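Local structure of N-alpha-acetyltransferase 30 (Saccharomyces cerevisiae, 6YGA) at residues A17-L22 with E45-A50; K21-D26 with C64-M69; Y34-F39 with I81-V86; I102-M107 with D113-E118. The protein catalyses transfer of an acetyl group from acetyl-CoA to the N-terminal methionine of proteins, as the catalytic subunit of the heterotrimeric NatC complex. All coordinates share one frame; numbering follows the deposited sequence.

Interaction 1 of 4, residues A17-L22 with E45-A50; sequences ASIKKL and ELTYIA
Ile19 of helix 13-26 faces Ile49 of strand 47-52 with their CA atoms 7.9 Å apart, the closest pair of CA atoms between 17-22 and 45-50, so the helix lies one layer of side chains above the sheet. The contact is small, burying 102 Å² in all, and wholly apolar. Ile19 carries the helix side of it. Its ethyl branch is extended (chi2 170°) and reaches toward the strand, where its CG1-CD1 bond meets a methyl of Ile49: CG1 and CD1 of Ile19 each lie 3.8 Å from Ile49 CG2. The two side chains cross at about a right angle, so the methyl CG2 of Ile49 rests against the last bond of the Ile19 chain. Ile49 can offer that methyl because its longer branch is placed elsewhere: CG1 sits between the backbone N and the carbonyl carbon (chi1 51°), which leaves CG2 anti to the carbonyl carbon and facing the helix. Two residues back on the same face of the strand, Thr47 adds a looser touch, its CG2 lying 4.3 Å from Ile19 CD1. Tyr48, between them in sequence, has its CB on the other face of the sheet and packs on Ile102 and Lys106 of helix 95-109. Strand 47-52 is paired with strand 3-7 along one edge and strand 61-72 along the other. Ile19 also touches Cys64 of strand 61-72, so helix 13-26 spans two neighbouring strands of the GNAT sheet, and Thr47 touches Leu40 of helix 33-40, which lies beside it on this face.

Interaction 2 of 4, residues K21-D26 with C64-M69; sequences KLIDAD and CIVCKM. With EDO (1,2-ethanediol), chain J.
Ile23 of helix 13-26 packs on Cys64 and Val66 of strand 61-72, a helix-on-sheet contact within the GNAT fold. The short segments 21-26 and 64-69 run at 90° to each other, with their axes 9.7 Å apart at the closest point. Everything that joins the two is apolar. Ile23 does most of the work: its extended ethyl branch lies along the sulfur of Cys64, with CG1 3.7 Å and CD1 3.8 Å from SG. The end of the same branch continues to Val66, whose CG2 is 3.7 Å from Ile23 CD1; these two side chains meet at a slant. The thiol is presented to the helix because Cys64 SG stands between its own backbone N and carbonyl carbon (chi1 68°). Leu22 adds a loose touch on Cys64 alone, its CD1 being 4.5 Å from SG. Ile65, between the two contacting strand residues, turns its CB to the other face and touches Leu99 and Ala103 of helix 95-109. Around this core Ile23 also packs on Tyr36 and Met83, and Asp24 OD1 is hydrogen-bonded to Tyr36 OH, tying helix 13-26 to helix 33-40. At the far end of the strand a 1,2-ethanediol molecule, probably picked up from the crystallisation solution, donates a hydrogen bond from its O1 to the backbone O of Met69, a selenomethionine, over 3.2 Å.

Interaction 3 of 4, residues Y34-F39 with I81-V86; sequences YVYRYF and IGMLAV. With EDO (1,2-ethanediol), chain K.
Met83, a selenomethionine on strand 76-86, reaches from the sheet to Tyr36 and Phe39 of helix 33-40. Its CB points toward the helix, and CG continues beside the backbone N. The chain then bends twice, at chi2 (95°) and chi3 (78°), which carries SE to one ring and CE to another. SE lies 4.0 Å from Phe39 CE2 and 4.5 Å from the centroid of that ring, 29° off its normal, an oblique Met-aromatic contact. The terminal CE approaches the CD1-CE1 bond of the Tyr36 ring obliquely, 3.6 Å from CE1 and 3.7 Å from CD1. The bond from Tyr36 OH to Asp24 probably steadies the ring. Next to Met83, Gly82 lets Phe39 close on the backbone, with Phe39 CZ 4.1 Å from Gly82 CA. Ile23 of helix 13-26 and Val66 of strand 61-72 also touch Met83. Gly82 and Met83 both stand opposite Val66, a classic beta bulge in the pair of strands 61-72 and 76-86; strand 76-86 is the fourth strand of the GNAT sheet, and the distortion is consistent with the bulge that in GNAT enzymes helps to bind acetyl-CoA, absent from this apo complex.

Interaction 4 of 4, residues I102-M107 with D113-E118; sequences IAIDKM and DEIMLE
Ile115 of strand 114-120 packs against Met107 and Ile104, one turn apart on helix 95-109, and so joins the last two elements of the beta-alpha-beta unit formed by strand 76-86, helix 95-109 and strand 114-120. The closest CA atoms are those of Ile104 and Ile115, 7.4 Å apart. Both helix side chains meet Ile115 at a slant, but they take different parts of it. Met107, a selenomethionine, wraps the end of the isoleucine: its chain is extended to SE and bends at chi3 (-83°), so that Ile115 CD1 lies in the curve, 3.9 Å from Met107 CB and 4.0 Å from its SE. Ile104 meets the middle of the ethyl branch instead, its methyl CG2 standing 4.1 Å from Ile115 CG1. That branch is itself bent (chi2 -65°), which brings its tip over to Met107. Ile115 contributes more than half of the 148 Å² buried between the segments. On this side of the sheet the packing goes on to Ile81 and Cys67, which touch Met107, and to Leu156 of strand 151-157, which touches Ile104. Phe578 of the neighbouring N-alpha-acetyltransferase 35 subunit also packs on Ile104, so this layer lies close to the auxiliary chain. The selenomethionine methyl itself bridges two branches of the isoleucine, with Met107 CE 3.8 Å from CD1 and 3.9 Å from CG2 of Ile115.

All four contacts place a helix on the one mixed sheet of the GNAT fold. Interactions 1, 2 and 3 cluster on one face, with centres 4 to 8 Å apart: 1 and 2 share helix 13-26 and reach the neighbouring strands 47-52 and 61-72, while 3 brings helix 33-40 onto the next strand, 76-86. Along the chain, the segments of 3 alternate with those of 1 and of 2, whereas interaction 4 comes after them in series. It lies on the other face, its centre about 14 to 16 Å from theirs, where helix 95-109 packs. The catalytic subunit's sheet is thus covered by helices on both faces.

Interaction 1 of 4, residues A17-L22 with E45-A50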
loop_
_atom_site.group_PDB
_atom_site.type_symbol
_atom_site.label_atom_id
_atom_site.label_comp_id
_atom_site.label_asym_id
_atom_site.label_seq_id
_atom_site.Cartn_x
_atom_site.Cartn_y
_atom_site.Cartn_z
ATOM N N ALA A 17 26.242 19.455 14.096
ATOM C CA ALA A 17 25.014 20.227 14.252
ATOM C C ALA A 17 24.589 20.868 12.936
ATOM O O ALA A 17 23.392 20.987 12.656
ATOM C CB ALA A 17 25.197 21.292 15.333
ATOM N N SER A 18 25.555 21.287 12.116
ATOM C CA SER A 18 25.219 21.935 10.852
ATOM C C SER A 18 24.518 20.969 9.906
ATOM O O SER A 18 23.625 21.368 9.149
ATOM C CB SER A 18 26.480 22.500 10.205
ATOM O OG SER A 18 27.293 23.177 11.149
ATOM N N ILE A 19 24.918 19.696 9.929
ATOM C CA ILE A 19 24.266 18.684 9.100
ATOM C C ILE A 19 22.814 18.506 9.524
ATOM O O ILE A 19 21.916 18.379 8.682
ATOM C CB ILE A 19 25.044 17.359 9.177
ATOM C CG1 ILE A 19 26.451 17.529 8.596
ATOM C CG2 ILE A 19 24.292 16.243 8.467
ATOM C CD1 ILE A 19 27.364 16.352 8.851
ATOM N N LYS A 20 22.562 18.496 10.834
ATOM C CA LYS A 20 21.197 18.353 11.328
ATOM C C LYS A 20 20.318 19.509 10.869
ATOM O O LYS A 20 19.160 19.302 10.487
ATOM C CB LYS A 20 21.201 18.245 12.855
ATOM C CG LYS A 20 19.858 18.545 13.501
ATOM C CD LYS A 20 19.650 17.744 14.773
ATOM C CE LYS A 20 18.239 17.936 15.299
ATOM N NZ LYS A 20 17.869 16.903 16.303
ATOM N N LYS A 21 20.852 20.733 10.882
ATOM C CA LYS A 21 20.063 21.889 10.461
ATOM C C LYS A 21 19.691 21.799 8.986
ATOM O O LYS A 21 18.554 22.103 8.607
ATOM C CB LYS A 21 20.834 23.178 10.738
ATOM C CG LYS A 21 19.990 24.435 10.618
ATOM C CD LYS A 21 18.924 24.482 11.705
ATOM C CE LYS A 21 18.211 25.828 11.729
ATOM N NZ LYS A 21 17.316 25.976 12.914
ATOM N N LEU A 22 20.636 21.385 8.140
ATOM C CA LEU A 22 20.355 21.257 6.713
ATOM C C LEU A 22 19.247 20.243 6.457
ATOM O O LEU A 22 18.270 20.535 5.757
ATOM C CB LEU A 22 21.623 20.848 5.966
ATOM C CG LEU A 22 22.645 21.920 5.596
ATOM C CD1 LEU A 22 23.827 21.285 4.879
ATOM C CD2 LEU A 22 21.998 22.978 4.725
ATOM N N GLU A 45 32.260 7.036 7.880
ATOM C CA GLU A 45 32.916 7.116 6.584
ATOM C C GLU A 45 31.933 7.236 5.426
ATOM O O GLU A 45 32.371 7.393 4.282
ATOM C CB GLU A 45 33.807 5.887 6.373
ATOM C CG GLU A 45 33.045 4.581 6.173
ATOM C CD GLU A 45 32.533 3.976 7.469
ATOM O OE1 GLU A 45 32.787 4.552 8.546
ATOM O OE2 GLU A 45 31.880 2.913 7.409
ATOM N N LEU A 46 30.629 7.173 5.695
ATOM C CA LEU A 46 29.609 7.174 4.656
ATOM C C LEU A 46 28.756 8.439 4.677
ATOM O O LEU A 46 27.655 8.453 4.117
ATOM C CB LEU A 46 28.732 5.928 4.786
ATOM C CG LEU A 46 29.466 4.588 4.674
ATOM C CD1 LEU A 46 28.481 3.424 4.722
ATOM C CD2 LEU A 46 30.305 4.537 3.405
ATOM N N THR A 47 29.241 9.501 5.314
ATOM C CA THR A 47 28.570 10.794 5.324
ATOM C C THR A 47 29.520 11.843 4.766
ATOM O O THR A 47 30.669 11.943 5.208
ATOM C CB THR A 47 28.117 11.178 6.736
ATOM O OG1 THR A 47 27.116 10.257 7.182
ATOM C CG2 THR A 47 27.534 12.581 6.746
ATOM N N TYR A 48 29.041 12.615 3.794
ATOM C CA TYR A 48 29.844 13.628 3.129
ATOM C C TYR A 48 29.142 14.974 3.203
ATOM O O TYR A 48 27.913 15.045 3.270
ATOM C CB TYR A 48 30.109 13.263 1.660
ATOM C CG TYR A 48 31.158 12.193 1.491
ATOM C CD1 TYR A 48 30.830 10.849 1.609
ATOM C CD2 TYR A 48 32.478 12.526 1.221
ATOM C CE1 TYR A 48 31.790 9.863 1.461
ATOM C CE2 TYR A 48 33.445 11.550 1.071
ATOM C CZ TYR A 48 33.098 10.220 1.192
ATOM O OH TYR A 48 34.063 9.249 1.041
ATOM N N ILE A 49 29.939 16.041 3.186
ATOM C CA ILE A 49 29.424 17.402 3.190
ATOM C C ILE A 49 29.993 18.148 1.991
ATOM O O ILE A 49 31.030 17.786 1.430
ATOM C CB ILE A 49 29.754 18.154 4.497
ATOM C CG1 ILE A 49 31.248 18.040 4.816
ATOM C CG2 ILE A 49 28.902 17.635 5.642
ATOM C CD1 ILE A 49 31.681 18.828 6.033
ATOM N N ALA A 50 29.287 19.202 1.596
ATOM C CA ALA A 50 29.748 20.135 0.579
ATOM C C ALA A 50 29.865 21.507 1.223
ATOM O O ALA A 50 28.946 21.942 1.923
ATOM C CB ALA A 50 28.788 20.184 -0.614
#

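Interaction 2 of 4, residues K21-D26 with C64-M69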
loop_
_atom_site.group_PDB
_atom_site.type_symbol
_atom_site.label_atom_id
_atom_site.label_comp_id
_atom_site.label_asym_id
_atom_site.label_seq_id
_atom_site.Cartn_x
_atom_site.Cartn_y
_atom_site.Cartn_z
ATOM N N LYS A 21 20.852 20.733 10.882
ATOM C CA LYS A 21 20.063 21.889 10.461
ATOM C C LYS A 21 19.691 21.799 8.986
ATOM O O LYS A 21 18.554 22.103 8.607
ATOM C CB LYS A 21 20.834 23.178 10.738
ATOM C CG LYS A 21 19.990 24.435 10.618
ATOM C CD LYS A 21 18.924 24.482 11.705
ATOM C CE LYS A 21 18.211 25.828 11.729
ATOM N NZ LYS A 21 17.316 25.976 12.914
ATOM N N LEU A 22 20.636 21.385 8.140
ATOM C CA LEU A 22 20.355 21.257 6.713
ATOM C C LEU A 22 19.247 20.243 6.457
ATOM O O LEU A 22 18.270 20.535 5.757
ATOM C CB LEU A 22 21.623 20.848 5.966
ATOM C CG LEU A 22 22.645 21.920 5.596
ATOM C CD1 LEU A 22 23.827 21.285 4.879
ATOM C CD2 LEU A 22 21.998 22.978 4.725
ATOM N N ILE A 23 19.387 19.040 7.014
ATOM C CA ILE A 23 18.446 17.964 6.723
ATOM C C ILE A 23 17.066 18.282 7.290
ATOM O O ILE A 23 16.043 17.979 6.667
ATOM C CB ILE A 23 19.000 16.628 7.254
ATOM C CG1 ILE A 23 20.259 16.229 6.478
ATOM C CG2 ILE A 23 17.951 15.529 7.172
ATOM C CD1 ILE A 23 20.970 15.011 7.026
ATOM N N ASP A 24 17.012 18.915 8.467
ATOM C CA ASP A 24 15.724 19.181 9.108
ATOM C C ASP A 24 14.898 20.205 8.339
ATOM O O ASP A 24 13.664 20.148 8.372
ATOM C CB ASP A 24 15.934 19.657 10.547
ATOM C CG ASP A 24 16.261 18.522 11.495
ATOM O OD1 ASP A 24 15.964 17.357 11.156
ATOM O OD2 ASP A 24 16.804 18.797 12.584
ATOM N N ALA A 25 15.548 21.146 7.651
ATOM C CA ALA A 25 14.806 22.160 6.909
ATOM C C ALA A 25 13.964 21.541 5.799
ATOM O O ALA A 25 12.844 21.994 5.534
ATOM C CB ALA A 25 15.772 23.194 6.333
ATOM N N ASP A 26 14.485 20.506 5.134
ATOM C CA ASP A 26 13.772 19.898 4.013
ATOM C C ASP A 26 12.653 18.970 4.467
ATOM O O ASP A 26 11.645 18.836 3.764
ATOM C CB ASP A 26 14.743 19.122 3.119
ATOM C CG ASP A 26 15.616 20.026 2.272
ATOM O OD1 ASP A 26 15.703 21.238 2.570
ATOM O OD2 ASP A 26 16.216 19.521 1.300
ATOM N N CYS A 64 24.786 17.930 2.107
ATOM C CA CYS A 64 25.305 16.731 2.746
ATOM C C CYS A 64 24.522 15.514 2.282
ATOM O O CYS A 64 23.388 15.619 1.806
ATOM C CB CYS A 64 25.248 16.840 4.271
ATOM S SG CYS A 64 23.573 16.842 4.934
ATOM N N ILE A 65 25.146 14.353 2.448
ATOM C CA ILE A 65 24.512 13.070 2.178
ATOM C C ILE A 65 24.891 12.121 3.306
ATOM O O ILE A 65 26.037 12.120 3.771
ATOM C CB ILE A 65 24.913 12.524 0.788
ATOM C CG1 ILE A 65 24.142 11.248 0.454
ATOM C CG2 ILE A 65 26.422 12.302 0.688
ATOM C CD1 ILE A 65 24.358 10.783 -0.972
ATOM N N VAL A 66 23.920 11.344 3.775
ATOM C CA VAL A 66 24.097 10.450 4.915
ATOM C C VAL A 66 23.744 9.041 4.460
ATOM O O VAL A 66 22.642 8.811 3.945
ATOM C CB VAL A 66 23.232 10.877 6.109
ATOM C CG1 VAL A 66 23.527 10.002 7.304
ATOM C CG2 VAL A 66 23.475 12.338 6.448
ATOM N N CYS A 67 24.670 8.103 4.649
ATOM C CA CYS A 67 24.519 6.754 4.125
ATOM C C CYS A 67 24.884 5.721 5.183
ATOM O O CYS A 67 25.588 6.009 6.153
ATOM C CB CYS A 67 25.389 6.542 2.878
ATOM S SG CYS A 67 25.079 7.753 1.576
ATOM N N LYS A 68 24.386 4.504 4.974
ATOM C CA LYS A 68 24.744 3.342 5.774
ATOM C C LYS A 68 24.917 2.153 4.839
ATOM O O LYS A 68 24.544 2.198 3.664
ATOM C CB LYS A 68 23.681 3.027 6.835
ATOM C CG LYS A 68 22.512 2.222 6.293
ATOM C CD LYS A 68 21.450 1.961 7.345
ATOM C CE LYS A 68 20.477 0.881 6.886
ATOM N NZ LYS A 68 21.139 -0.451 6.777
HETATM N N MSE A 69 25.496 1.081 5.368
HETATM C CA MSE A 69 25.548 -0.182 4.640
HETATM C C MSE A 69 25.455 -1.362 5.598
HETATM O O MSE A 69 25.996 -1.334 6.702
HETATM C CB MSE A 69 26.820 -0.279 3.794
HETATM C CG MSE A 69 28.112 -0.316 4.581
HETATM SE SE MSE A 69 29.660 -0.107 3.417
HETATM C CE MSE A 69 29.856 -1.941 2.795
HETATM C C1 EDO J . 29.211 -3.617 6.099
HETATM O O1 EDO J . 28.220 -3.656 7.132
HETATM C C2 EDO J . 30.423 -4.453 6.497
HETATM O O2 EDO J . 30.048 -5.827 6.651
#

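Interaction 3 of 4, residues Y34-F39 with I81-V86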
loop_
_atom_site.group_PDB
_atom_site.type_symbol
_atom_site.label_atom_id
_atom_site.label_comp_id
_atom_site.label_asym_id
_atom_site.label_seq_id
_atom_site.Cartn_x
_atom_site.Cartn_y
_atom_site.Cartn_z
ATOM N N TYR A 34 19.232 10.930 17.925
ATOM C CA TYR A 34 19.678 9.547 17.845
ATOM C C TYR A 34 19.403 8.907 16.490
ATOM O O TYR A 34 19.961 7.842 16.203
ATOM C CB TYR A 34 19.047 8.732 18.971
ATOM C CG TYR A 34 19.865 8.819 20.232
ATOM C CD1 TYR A 34 20.898 7.923 20.471
ATOM C CD2 TYR A 34 19.635 9.822 21.165
ATOM C CE1 TYR A 34 21.665 8.005 21.615
ATOM C CE2 TYR A 34 20.395 9.914 22.312
ATOM C CZ TYR A 34 21.408 9.003 22.533
ATOM O OH TYR A 34 22.163 9.097 23.678
ATOM N N VAL A 35 18.580 9.528 15.646
ATOM C CA VAL A 35 18.545 9.128 14.243
ATOM C C VAL A 35 19.867 9.476 13.573
ATOM O O VAL A 35 20.456 8.662 12.853
ATOM C CB VAL A 35 17.358 9.791 13.519
ATOM C CG1 VAL A 35 17.316 9.349 12.064
ATOM C CG2 VAL A 35 16.052 9.461 14.215
ATOM N N TYR A 36 20.366 10.689 13.828
ATOM C CA TYR A 36 21.644 11.104 13.259
ATOM C C TYR A 36 22.800 10.331 13.876
ATOM O O TYR A 36 23.795 10.048 13.202
ATOM C CB TYR A 36 21.844 12.606 13.457
ATOM C CG TYR A 36 20.876 13.459 12.674
ATOM C CD1 TYR A 36 21.104 13.749 11.336
ATOM C CD2 TYR A 36 19.735 13.975 13.272
ATOM C CE1 TYR A 36 20.222 14.527 10.613
ATOM C CE2 TYR A 36 18.845 14.755 12.557
ATOM C CZ TYR A 36 19.093 15.028 11.228
ATOM O OH TYR A 36 18.215 15.803 10.507
ATOM N N ARG A 37 22.684 9.981 15.156
ATOM C CA ARG A 37 23.762 9.259 15.818
ATOM C C ARG A 37 23.814 7.804 15.369
ATOM O O ARG A 37 24.885 7.189 15.389
ATOM C CB ARG A 37 23.592 9.361 17.330
ATOM C CG ARG A 37 24.893 9.309 18.084
ATOM C CD ARG A 37 24.901 10.265 19.260
ATOM N NE ARG A 37 25.130 11.649 18.858
ATOM C CZ ARG A 37 26.334 12.182 18.674
ATOM N NH1 ARG A 37 27.421 11.443 18.844
ATOM N NH2 ARG A 37 26.452 13.455 18.317
ATOM N N TYR A 38 22.674 7.243 14.959
ATOM C CA TYR A 38 22.663 5.892 14.409
ATOM C C TYR A 38 23.454 5.821 13.110
ATOM O O TYR A 38 24.173 4.846 12.862
ATOM C CB TYR A 38 21.219 5.435 14.191
ATOM C CG TYR A 38 21.051 4.315 13.186
ATOM C CD1 TYR A 38 21.342 3.001 13.524
ATOM C CD2 TYR A 38 20.582 4.573 11.904
ATOM C CE1 TYR A 38 21.182 1.976 12.611
ATOM C CE2 TYR A 38 20.418 3.556 10.984
ATOM C CZ TYR A 38 20.719 2.260 11.343
ATOM O OH TYR A 38 20.555 1.248 10.426
ATOM N N PHE A 39 23.338 6.851 12.269
ATOM C CA PHE A 39 24.079 6.884 11.014
ATOM C C PHE A 39 25.537 7.276 11.229
ATOM O O PHE A 39 26.450 6.548 10.824
ATOM C CB PHE A 39 23.416 7.860 10.037
ATOM C CG PHE A 39 22.267 7.272 9.260
ATOM C CD1 PHE A 39 22.501 6.520 8.120
ATOM C CD2 PHE A 39 20.954 7.495 9.652
ATOM C CE1 PHE A 39 21.452 5.985 7.395
ATOM C CE2 PHE A 39 19.898 6.962 8.930
ATOM C CZ PHE A 39 20.149 6.205 7.800
ATOM N N ILE A 81 21.129 5.066 1.020
ATOM C CA ILE A 81 21.191 6.522 1.077
ATOM C C ILE A 81 20.038 6.992 1.955
ATOM O O ILE A 81 18.873 6.944 1.544
ATOM C CB ILE A 81 21.125 7.146 -0.324
ATOM C CG1 ILE A 81 22.324 6.690 -1.163
ATOM C CG2 ILE A 81 21.071 8.664 -0.239
ATOM C CD1 ILE A 81 22.341 7.250 -2.573
ATOM N N GLY A 82 20.356 7.436 3.168
ATOM C CA GLY A 82 19.334 7.833 4.115
ATOM C C GLY A 82 18.840 9.252 3.924
ATOM O O GLY A 82 17.628 9.493 3.880
HETATM N N MSE A 83 19.765 10.201 3.812
HETATM C CA MSE A 83 19.402 11.607 3.659
HETATM C C MSE A 83 20.249 12.346 2.623
HETATM O O MSE A 83 21.440 12.078 2.459
HETATM C CB MSE A 83 19.508 12.333 5.003
HETATM C CG MSE A 83 18.499 11.874 6.039
HETATM SE SE MSE A 83 19.184 10.501 7.245
HETATM C CE MSE A 83 20.245 11.642 8.423
ATOM N N LEU A 84 19.612 13.288 1.932
ATOM C CA LEU A 84 20.277 14.141 0.954
ATOM C C LEU A 84 19.644 15.520 1.028
ATOM O O LEU A 84 18.450 15.670 0.757
ATOM C CB LEU A 84 20.158 13.572 -0.463
ATOM C CG LEU A 84 20.874 14.357 -1.566
ATOM C CD1 LEU A 84 22.378 14.388 -1.318
ATOM C CD2 LEU A 84 20.561 13.765 -2.930
ATOM N N ALA A 85 20.439 16.519 1.398
ATOM C CA ALA A 85 19.953 17.884 1.533
ATOM C C ALA A 85 20.956 18.841 0.907
ATOM O O ALA A 85 22.169 18.652 1.033
ATOM C CB ALA A 85 19.713 18.251 3.004
ATOM N N VAL A 86 20.439 19.854 0.216
ATOM C CA VAL A 86 21.242 20.923 -0.368
ATOM C C VAL A 86 20.572 22.242 -0.019
ATOM O O VAL A 86 19.349 22.372 -0.151
ATOM C CB VAL A 86 21.389 20.771 -1.896
ATOM C CG1 VAL A 86 21.950 22.047 -2.512
ATOM C CG2 VAL A 86 22.280 19.582 -2.231
HETATM C C1 EDO K . 16.700 9.710 -1.295
HETATM O O1 EDO K . 16.538 11.015 -1.866
HETATM C C2 EDO K . 17.449 9.834 0.025
HETATM O O2 EDO K . 16.676 10.640 0.919
#

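Interaction 4 of 4, residues I102-M107 with D113-E118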
loop_
_atom_site.group_PDB
_atom_site.type_symbol
_atom_site.label_atom_id
_atom_site.label_comp_id
_atom_site.label_asym_id
_atom_site.label_seq_id
_atom_site.Cartn_x
_atom_site.Cartn_y
_atom_site.Cartn_z
ATOM N N ILE A 102 29.958 10.837 -5.033
ATOM C CA ILE A 102 31.083 10.564 -4.144
ATOM C C ILE A 102 30.692 9.548 -3.075
ATOM O O ILE A 102 31.533 8.765 -2.620
ATOM C CB ILE A 102 31.618 11.874 -3.533
ATOM C CG1 ILE A 102 32.920 11.620 -2.771
ATOM C CG2 ILE A 102 30.591 12.513 -2.615
ATOM C CD1 ILE A 102 33.587 12.877 -2.279
ATOM N N ALA A 103 29.416 9.519 -2.677
ATOM C CA ALA A 103 28.970 8.538 -1.693
ATOM C C ALA A 103 28.892 7.141 -2.300
ATOM O O ALA A 103 29.328 6.164 -1.682
ATOM C CB ALA A 103 27.617 8.949 -1.115
ATOM N N ILE A 104 28.337 7.028 -3.510
ATOM C CA ILE A 104 28.269 5.727 -4.168
ATOM C C ILE A 104 29.670 5.218 -4.482
ATOM O O ILE A 104 29.955 4.021 -4.360
ATOM C CB ILE A 104 27.393 5.809 -5.432
ATOM C CG1 ILE A 104 25.950 6.152 -5.058
ATOM C CG2 ILE A 104 27.439 4.496 -6.208
ATOM C CD1 ILE A 104 25.010 6.200 -6.247
ATOM N N ASP A 105 30.568 6.122 -4.880
ATOM C CA ASP A 105 31.951 5.731 -5.133
ATOM C C ASP A 105 32.600 5.170 -3.872
ATOM O O ASP A 105 33.350 4.189 -3.937
ATOM C CB ASP A 105 32.737 6.927 -5.673
ATOM C CG ASP A 105 34.165 6.575 -6.048
ATOM O OD1 ASP A 105 35.005 6.432 -5.135
ATOM O OD2 ASP A 105 34.448 6.435 -7.257
ATOM N N LYS A 106 32.307 5.769 -2.716
ATOM C CA LYS A 106 32.843 5.264 -1.455
ATOM C C LYS A 106 32.273 3.890 -1.129
ATOM O O LYS A 106 33.005 2.980 -0.724
ATOM C CB LYS A 106 32.544 6.257 -0.331
ATOM C CG LYS A 106 32.928 5.779 1.063
ATOM C CD LYS A 106 34.421 5.505 1.169
ATOM C CE LYS A 106 34.815 5.106 2.586
ATOM N NZ LYS A 106 36.263 4.781 2.684
HETATM N N MSE A 107 30.965 3.721 -1.299
HETATM C CA MSE A 107 30.305 2.462 -0.976
HETATM C C MSE A 107 30.716 1.354 -1.949
HETATM O O MSE A 107 30.838 0.197 -1.552
HETATM C CB MSE A 107 28.781 2.648 -0.958
HETATM C CG MSE A 107 28.300 3.546 0.185
HETATM SE SE MSE A 107 26.363 3.594 0.438
HETATM C CE MSE A 107 25.888 4.924 -0.906
ATOM N N ASP A 113 27.362 -4.357 -2.922
ATOM C CA ASP A 113 26.844 -5.001 -4.119
ATOM C C ASP A 113 25.722 -4.210 -4.768
ATOM O O ASP A 113 25.440 -4.419 -5.953
ATOM C CB ASP A 113 26.348 -6.410 -3.784
ATOM C CG ASP A 113 27.461 -7.318 -3.299
ATOM O OD1 ASP A 113 28.450 -7.492 -4.040
ATOM O OD2 ASP A 113 27.353 -7.852 -2.176
ATOM N N GLU A 114 25.088 -3.305 -4.027
ATOM C CA GLU A 114 23.959 -2.543 -4.538
ATOM C C GLU A 114 23.729 -1.341 -3.637
ATOM O O GLU A 114 24.136 -1.325 -2.472
ATOM C CB GLU A 114 22.696 -3.407 -4.620
ATOM C CG GLU A 114 22.227 -3.916 -3.270
ATOM C CD GLU A 114 21.370 -5.160 -3.377
ATOM O OE1 GLU A 114 21.500 -5.885 -4.384
ATOM O OE2 GLU A 114 20.570 -5.415 -2.452
ATOM N N ILE A 115 23.071 -0.330 -4.196
ATOM C CA ILE A 115 22.692 0.875 -3.472
ATOM C C ILE A 115 21.175 0.978 -3.503
ATOM O O ILE A 115 20.562 0.823 -4.565
ATOM C CB ILE A 115 23.337 2.130 -4.085
ATOM C CG1 ILE A 115 24.832 1.905 -4.295
ATOM C CG2 ILE A 115 23.116 3.336 -3.185
ATOM C CD1 ILE A 115 25.602 1.725 -3.006
HETATM N N MSE A 116 20.573 1.240 -2.347
HETATM C CA MSE A 116 19.120 1.335 -2.262
HETATM C C MSE A 116 18.680 2.646 -1.616
HETATM O O MSE A 116 19.309 3.126 -0.674
HETATM C CB MSE A 116 18.557 0.145 -1.480
HETATM C CG MSE A 116 17.043 -0.005 -1.545
HETATM SE SE MSE A 116 16.087 1.047 -0.209
HETATM C CE MSE A 116 16.288 -0.151 1.314
ATOM N N LEU A 117 17.596 3.220 -2.135
ATOM C CA LEU A 117 17.007 4.418 -1.560
ATOM C C LEU A 117 15.510 4.400 -1.823
ATOM O O LEU A 117 15.019 3.673 -2.692
ATOM C CB LEU A 117 17.642 5.697 -2.129
ATOM C CG LEU A 117 17.370 6.014 -3.605
ATOM C CD1 LEU A 117 16.243 7.028 -3.759
ATOM C CD2 LEU A 117 18.630 6.501 -4.308
ATOM N N GLU A 118 14.786 5.205 -1.054
ATOM C CA GLU A 118 13.370 5.444 -1.272
ATOM C C GLU A 118 13.170 6.911 -1.611
ATOM O O GLU A 118 13.879 7.780 -1.091
ATOM C CB GLU A 118 12.534 5.074 -0.041
ATOM C CG GLU A 118 12.696 3.635 0.414
ATOM C CD GLU A 118 13.552 3.504 1.656
ATOM O OE1 GLU A 118 14.050 4.538 2.151
ATOM O OE2 GLU A 118 13.723 2.366 2.140
#